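Minor fimbrium subunit Mfa5 (PDB 6TNJ) forms an accessory subunit of the minor fimbriae, pili that mediate biofilm formation and adhesion to host cells and other oral bacteria. Local coordinates at residues Ile15-Ser20 with Thr85-Thr90; Asp118-Glu123 with Ala205-Tyr210. One frame throughout, in Å; residues are numbered along the deposited sequence. Where two conformers were deposited one is given.

In this von Willebrand factor domain, strand 9-16 runs from the N terminus into the loop of contact 1, which closes 64 intervening residues, among them helix 26-43 and strands 53-60 and 64-69, by meeting the loop between helices 74-82 and 92-103. The chain then passes through helix 92-103 and strand 110-117 to contact 2, which closes a second excursion of 81 residues and ends on strand 209-210. The closures follow in series, neither nested nor crossed. They meet at the metal, at the C-terminal ends of neighbouring parallel strands: S20 and D118 bind one calcium ion, and E123 accepts a hydrogen bond from the backbone of T90.

Contact 1 (Ile15-Ser20 with Thr85-Thr90); sequences IDQSSS and TPIWGT. With CA (calcium ion), chain C.
Q17 grips the loop 85-90 from two places. Its side-chain OE1 takes the backbone N-H of T85 at 2.8 Å, a nearly straight bond (175°) whose donor stands above the amide plane. CG lies between the backbone N and the carbonyl carbon (chi1 59°) and the chain beyond is extended, which carries the amide out to T85; its NE2 turns to D61. The backbone O of Q17 accepts from I87 N at 2.9 Å, and CA-H of P86 adds a weaker contact to the same oxygen, 3.2 Å from CA. In the conformers given, S18 OG lies 2.7 Å from T90 OG1, the proton between them not settled, and S18 N bonds to D16 OD1 in an Asx turn. The sequence D-x-S-x-S from D16 to S20, with T90 and D118 from later loops, matches the metal ion-dependent adhesion site (MIDAS) motif of von Willebrand factor A domains. Here S20 OG binds the calcium ion, modelled at a distance short for calcium, whereas S18 and T90 are not direct ligands. In the conformer given, one of the three calcium-bound waters donates to D16 OD2 (2.7 Å); it lies 3.2 Å from T90 OG1. The methyl CG2 of T90 meets the same D16 OD2 at 3.6 Å, the two side chains crossing at about a right angle. Further out, S117 binds D16 OD2, while E123 holds the backbone N of T90.

Contact 2 (Asp118-Glu123 with Ala205-Tyr210); sequences DGLATE and AGALVY. With CA (calcium ion), chain C.
T122 lies against the turn at G206, its methyl CG2 directed at the backbone, 3.8 Å from A207 N, while its hydroxyl is turned the other way along its own segment. With OG1 between the backbone N and the carbonyl carbon (chi1 53°), it donates to E123 OE1 at 2.7 Å, meeting the carboxylate from above its plane in the modelled conformer. The backbone O of T122 accepts the N-H of G206 at 3.1 Å. G206 takes up a backbone conformation in which a beta carbon would collide with the preceding carbonyl oxygen. On one flank, L120 CD1 touches A207 CB at 4.0 Å; on another, A205 CB approaches E123 OE2 of that same conformer. A water donates to both A121 O (2.8 Å) and A207 O (2.7 Å), tying the two backbones together. At the start of 118-123, D118, whose OD1 binds the calcium at 2.4 Å, pairs its OD2 with R28. The two loops thus join the metal-site end of strand 110-117 to strand 209-210, with L120 resting on helices 223-236 and 252-259 and L208 packing against helix 145-155.

Contact 1 (Ile15-Ser20 with Thr85-Thr90)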
loop_
_atom_site.group_PDB
_atom_site.type_symbol
_atom_site.label_atom_id
_atom_site.label_comp_id
_atom_site.label_asym_id
_atom_site.label_seq_id
_atom_site.Cartn_x
_atom_site.Cartn_y
_atom_site.Cartn_z
ATOM N N ILE A 15 -2.572 6.654 2.227
ATOM C CA ILE A 15 -1.618 6.911 3.301
ATOM C C ILE A 15 -1.814 5.896 4.415
ATOM O O ILE A 15 -2.887 5.808 5.019
ATOM C CB ILE A 15 -1.741 8.336 3.862
ATOM C CG1 ILE A 15 -1.627 9.384 2.755
ATOM C CG2 ILE A 15 -0.687 8.542 4.911
ATOM C CD1 ILE A 15 -0.314 9.390 2.038
ATOM N N ASP A 16 -0.754 5.159 4.719
ATOM C CA ASP A 16 -0.718 4.239 5.859
ATOM C C ASP A 16 -0.643 5.028 7.172
ATOM O O ASP A 16 0.321 5.766 7.397
ATOM C CB ASP A 16 0.507 3.345 5.673
ATOM C CG ASP A 16 0.682 2.312 6.759
ATOM O OD1 ASP A 16 -0.173 2.244 7.678
ATOM O OD2 ASP A 16 1.699 1.585 6.681
ATOM N N GLN A 17 -1.638 4.846 8.052
ATOM C CA GLN A 17 -1.653 5.474 9.371
ATOM C C GLN A 17 -1.570 4.416 10.470
ATOM O O GLN A 17 -2.247 4.498 11.508
ATOM C CB GLN A 17 -2.889 6.375 9.564
ATOM C CG GLN A 17 -4.258 5.704 9.437
ATOM C CD GLN A 17 -5.429 6.562 9.913
ATOM O OE1 GLN A 17 -5.409 7.802 9.837
ATOM N NE2 GLN A 17 -6.461 5.894 10.411
ATOM N N SER A 18 -0.723 3.412 10.281
ATOM C CA SER A 18 -0.556 2.388 11.300
ATOM C C SER A 18 0.088 2.977 12.554
ATOM O O SER A 18 0.639 4.078 12.549
ATOM C CB SER A 18 0.299 1.236 10.772
ATOM O OG SER A 18 -0.328 0.630 9.664
ATOM N N SER A 19 0.000 2.211 13.655
ATOM C CA SER A 19 0.501 2.624 14.962
ATOM C C SER A 19 1.959 3.096 14.942
ATOM O O SER A 19 2.338 3.955 15.724
ATOM C CB SER A 19 0.344 1.458 15.944
ATOM O OG SER A 19 -1.017 1.279 16.260
ATOM N N SER A 20 2.747 2.540 14.036
ATOM C CA SER A 20 4.163 2.826 13.791
ATOM C C SER A 20 4.426 4.293 13.482
ATOM O O SER A 20 5.560 4.773 13.663
ATOM C CB SER A 20 4.664 1.949 12.663
ATOM O OG SER A 20 3.885 2.199 11.552
ATOM N N THR A 85 -4.553 9.529 11.923
ATOM C CA THR A 85 -4.447 9.058 13.310
ATOM C C THR A 85 -3.742 7.706 13.342
ATOM O O THR A 85 -4.225 6.774 12.685
ATOM C CB THR A 85 -5.837 8.873 13.942
ATOM O OG1 THR A 85 -6.620 10.066 13.795
ATOM C CG2 THR A 85 -5.720 8.492 15.413
ATOM N N PRO A 86 -2.653 7.532 14.099
ATOM C CA PRO A 86 -2.044 6.182 14.184
ATOM C C PRO A 86 -2.987 5.203 14.856
ATOM O O PRO A 86 -3.486 5.463 15.950
ATOM C CB PRO A 86 -0.782 6.402 15.028
ATOM C CG PRO A 86 -0.493 7.864 14.946
ATOM C CD PRO A 86 -1.878 8.533 14.841
ATOM N N ILE A 87 -3.210 4.064 14.194
ATOM C CA ILE A 87 -4.157 3.019 14.589
ATOM C C ILE A 87 -3.536 1.671 14.227
ATOM O O ILE A 87 -2.899 1.547 13.180
ATOM C CB ILE A 87 -5.516 3.181 13.864
ATOM C CG1 ILE A 87 -6.200 4.504 14.220
ATOM C CG2 ILE A 87 -6.446 2.007 14.158
ATOM C CD1 ILE A 87 -6.816 4.527 15.593
ATOM N N TRP A 88 -3.735 0.645 15.066
ATOM C CA TRP A 88 -3.099 -0.644 14.804
ATOM C C TRP A 88 -3.480 -1.189 13.428
ATOM O O TRP A 88 -4.590 -0.978 12.924
ATOM C CB TRP A 88 -3.449 -1.678 15.883
ATOM C CG TRP A 88 -4.861 -2.140 15.847
ATOM C CD1 TRP A 88 -5.939 -1.578 16.492
ATOM C CD2 TRP A 88 -5.370 -3.261 15.127
ATOM N NE1 TRP A 88 -7.082 -2.286 16.203
ATOM C CE2 TRP A 88 -6.759 -3.330 15.377
ATOM C CE3 TRP A 88 -4.789 -4.217 14.297
ATOM C CZ2 TRP A 88 -7.571 -4.314 14.815
ATOM C CZ3 TRP A 88 -5.602 -5.196 13.740
ATOM C CH2 TRP A 88 -6.971 -5.236 14.002
ATOM N N GLY A 89 -2.534 -1.879 12.814
ATOM C CA GLY A 89 -2.769 -2.713 11.646
ATOM C C GLY A 89 -2.248 -2.073 10.371
ATOM O O GLY A 89 -2.172 -0.845 10.245
ATOM N N THR A 90 -1.863 -2.928 9.411
ATOM C CA THR A 90 -1.369 -2.456 8.125
ATOM C C THR A 90 -2.002 -3.267 6.987
ATOM O O THR A 90 -1.417 -4.236 6.500
ATOM C CB THR A 90 0.153 -2.515 8.091
ATOM O OG1 THR A 90 0.676 -1.867 9.271
ATOM C CG2 THR A 90 0.640 -1.815 6.855
HETATM CA CA CA C . 3.565 0.874 10.053
HETATM O O HOH W 1 3.015 0.061 8.405
HETATM O O HOH W 2 6.084 -0.251 10.743
HETATM O O HOH W 3 3.761 -1.086 11.169
#

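Contact 2 (Asp118-Glu123 with Ala205-Tyr210)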
loop_
_atom_site.group_PDB
_atom_site.type_symbol
_atom_site.label_atom_id
_atom_site.label_comp_id
_atom_site.label_asym_id
_atom_site.label_seq_id
_atom_site.Cartn_x
_atom_site.Cartn_y
_atom_site.Cartn_z
ATOM N N ASP A 118 4.997 2.925 6.018
ATOM C CA ASP A 118 6.186 2.824 6.853
ATOM C C ASP A 118 6.384 1.418 7.406
ATOM O O ASP A 118 7.077 1.244 8.411
ATOM C CB ASP A 118 6.125 3.838 8.008
ATOM C CG ASP A 118 5.130 3.456 9.074
ATOM O OD1 ASP A 118 4.141 2.767 8.753
ATOM O OD2 ASP A 118 5.340 3.830 10.236
ATOM N N GLY A 119 5.817 0.398 6.779
ATOM C CA GLY A 119 6.037 -0.909 7.375
ATOM C C GLY A 119 5.565 -2.047 6.507
ATOM O O GLY A 119 5.091 -1.856 5.387
ATOM N N LEU A 120 5.724 -3.246 7.048
ATOM C CA LEU A 120 5.202 -4.439 6.401
ATOM C C LEU A 120 3.692 -4.450 6.449
ATOM O O LEU A 120 3.098 -4.105 7.472
ATOM C CB LEU A 120 5.669 -5.686 7.129
ATOM C CG LEU A 120 7.145 -5.945 7.339
ATOM C CD1 LEU A 120 7.309 -7.197 8.147
ATOM C CD2 LEU A 120 7.748 -6.093 6.015
ATOM N N ALA A 121 3.075 -4.932 5.380
ATOM C CA ALA A 121 1.654 -5.255 5.450
ATOM C C ALA A 121 1.469 -6.431 6.402
ATOM O O ALA A 121 2.263 -7.368 6.403
ATOM C CB ALA A 121 1.125 -5.584 4.047
ATOM N N THR A 122 0.442 -6.361 7.240
ATOM C CA THR A 122 0.148 -7.418 8.186
ATOM C C THR A 122 -1.299 -7.862 8.130
ATOM O O THR A 122 -1.693 -8.707 8.936
ATOM C CB THR A 122 0.487 -6.987 9.625
ATOM O OG1 THR A 122 -0.163 -5.746 9.944
ATOM C CG2 THR A 122 1.987 -6.834 9.783
ATOM N N GLU A 123 -2.086 -7.303 7.217
ATOM C CA GLU A 123 -3.478 -7.656 7.031
ATOM C C GLU A 123 -3.717 -7.855 5.544
ATOM O O GLU A 123 -3.062 -7.231 4.702
ATOM C CB GLU A 123 -4.409 -6.558 7.580
ATOM C CG GLU A 123 -4.770 -6.718 9.056
ATOM C CD GLU A 123 -3.694 -6.209 10.017
ATOM O OE1 GLU A 123 -2.850 -5.383 9.628
ATOM O OE2 GLU A 123 -3.681 -6.659 11.176
ATOM N N ALA A 205 -3.432 -11.450 13.133
ATOM C CA ALA A 205 -2.813 -11.490 11.812
ATOM C C ALA A 205 -1.293 -11.396 11.978
ATOM O O ALA A 205 -0.753 -11.876 12.984
ATOM C CB ALA A 205 -3.397 -10.389 10.933
ATOM N N GLY A 206 -0.609 -10.804 11.011
ATOM C CA GLY A 206 0.850 -10.769 11.070
ATOM C C GLY A 206 1.478 -10.696 9.699
ATOM O O GLY A 206 0.810 -10.714 8.674
ATOM N N ALA A 207 2.805 -10.544 9.702
ATOM C CA ALA A 207 3.571 -10.571 8.463
ATOM C C ALA A 207 3.330 -11.866 7.710
ATOM O O ALA A 207 3.295 -11.875 6.476
ATOM C CB ALA A 207 5.061 -10.394 8.780
ATOM N N LEU A 208 3.112 -12.955 8.440
ATOM C CA LEU A 208 2.662 -14.222 7.898
ATOM C C LEU A 208 1.498 -14.697 8.741
ATOM O O LEU A 208 1.579 -14.629 9.969
ATOM C CB LEU A 208 3.782 -15.277 7.902
ATOM C CG LEU A 208 4.957 -15.067 6.936
ATOM C CD1 LEU A 208 5.980 -16.154 7.127
ATOM C CD2 LEU A 208 4.433 -15.030 5.491
ATOM N N VAL A 209 0.425 -15.158 8.106
ATOM C CA VAL A 209 -0.752 -15.636 8.827
ATOM C C VAL A 209 -0.918 -17.119 8.525
ATOM O O VAL A 209 -1.139 -17.511 7.371
ATOM C CB VAL A 209 -2.023 -14.853 8.476
ATOM C CG1 VAL A 209 -3.178 -15.338 9.330
ATOM C CG2 VAL A 209 -1.828 -13.394 8.678
ATOM N N TYR A 210 -0.804 -17.930 9.564
ATOM C CA TYR A 210 -0.857 -19.381 9.404
ATOM C C TYR A 210 -2.230 -19.830 8.907
ATOM O O TYR A 210 -3.268 -19.354 9.362
ATOM C CB TYR A 210 -0.496 -20.016 10.742
ATOM C CG TYR A 210 -0.466 -21.521 10.787
ATOM C CD1 TYR A 210 0.283 -22.250 9.874
ATOM C CD2 TYR A 210 -1.167 -22.208 11.763
ATOM C CE1 TYR A 210 0.305 -23.625 9.910
ATOM C CE2 TYR A 210 -1.132 -23.575 11.823
ATOM C CZ TYR A 210 -0.389 -24.280 10.890
ATOM O OH TYR A 210 -0.364 -25.657 10.935
HETATM CA CA CA C . 3.565 0.874 10.053
HETATM O O HOH W 2 6.084 -0.251 10.743
HETATM O O HOH W 4 3.361 -9.565 5.043
HETATM O O HOH W 1 3.015 0.061 8.405
HETATM O O HOH W 3 3.761 -1.086 11.169
#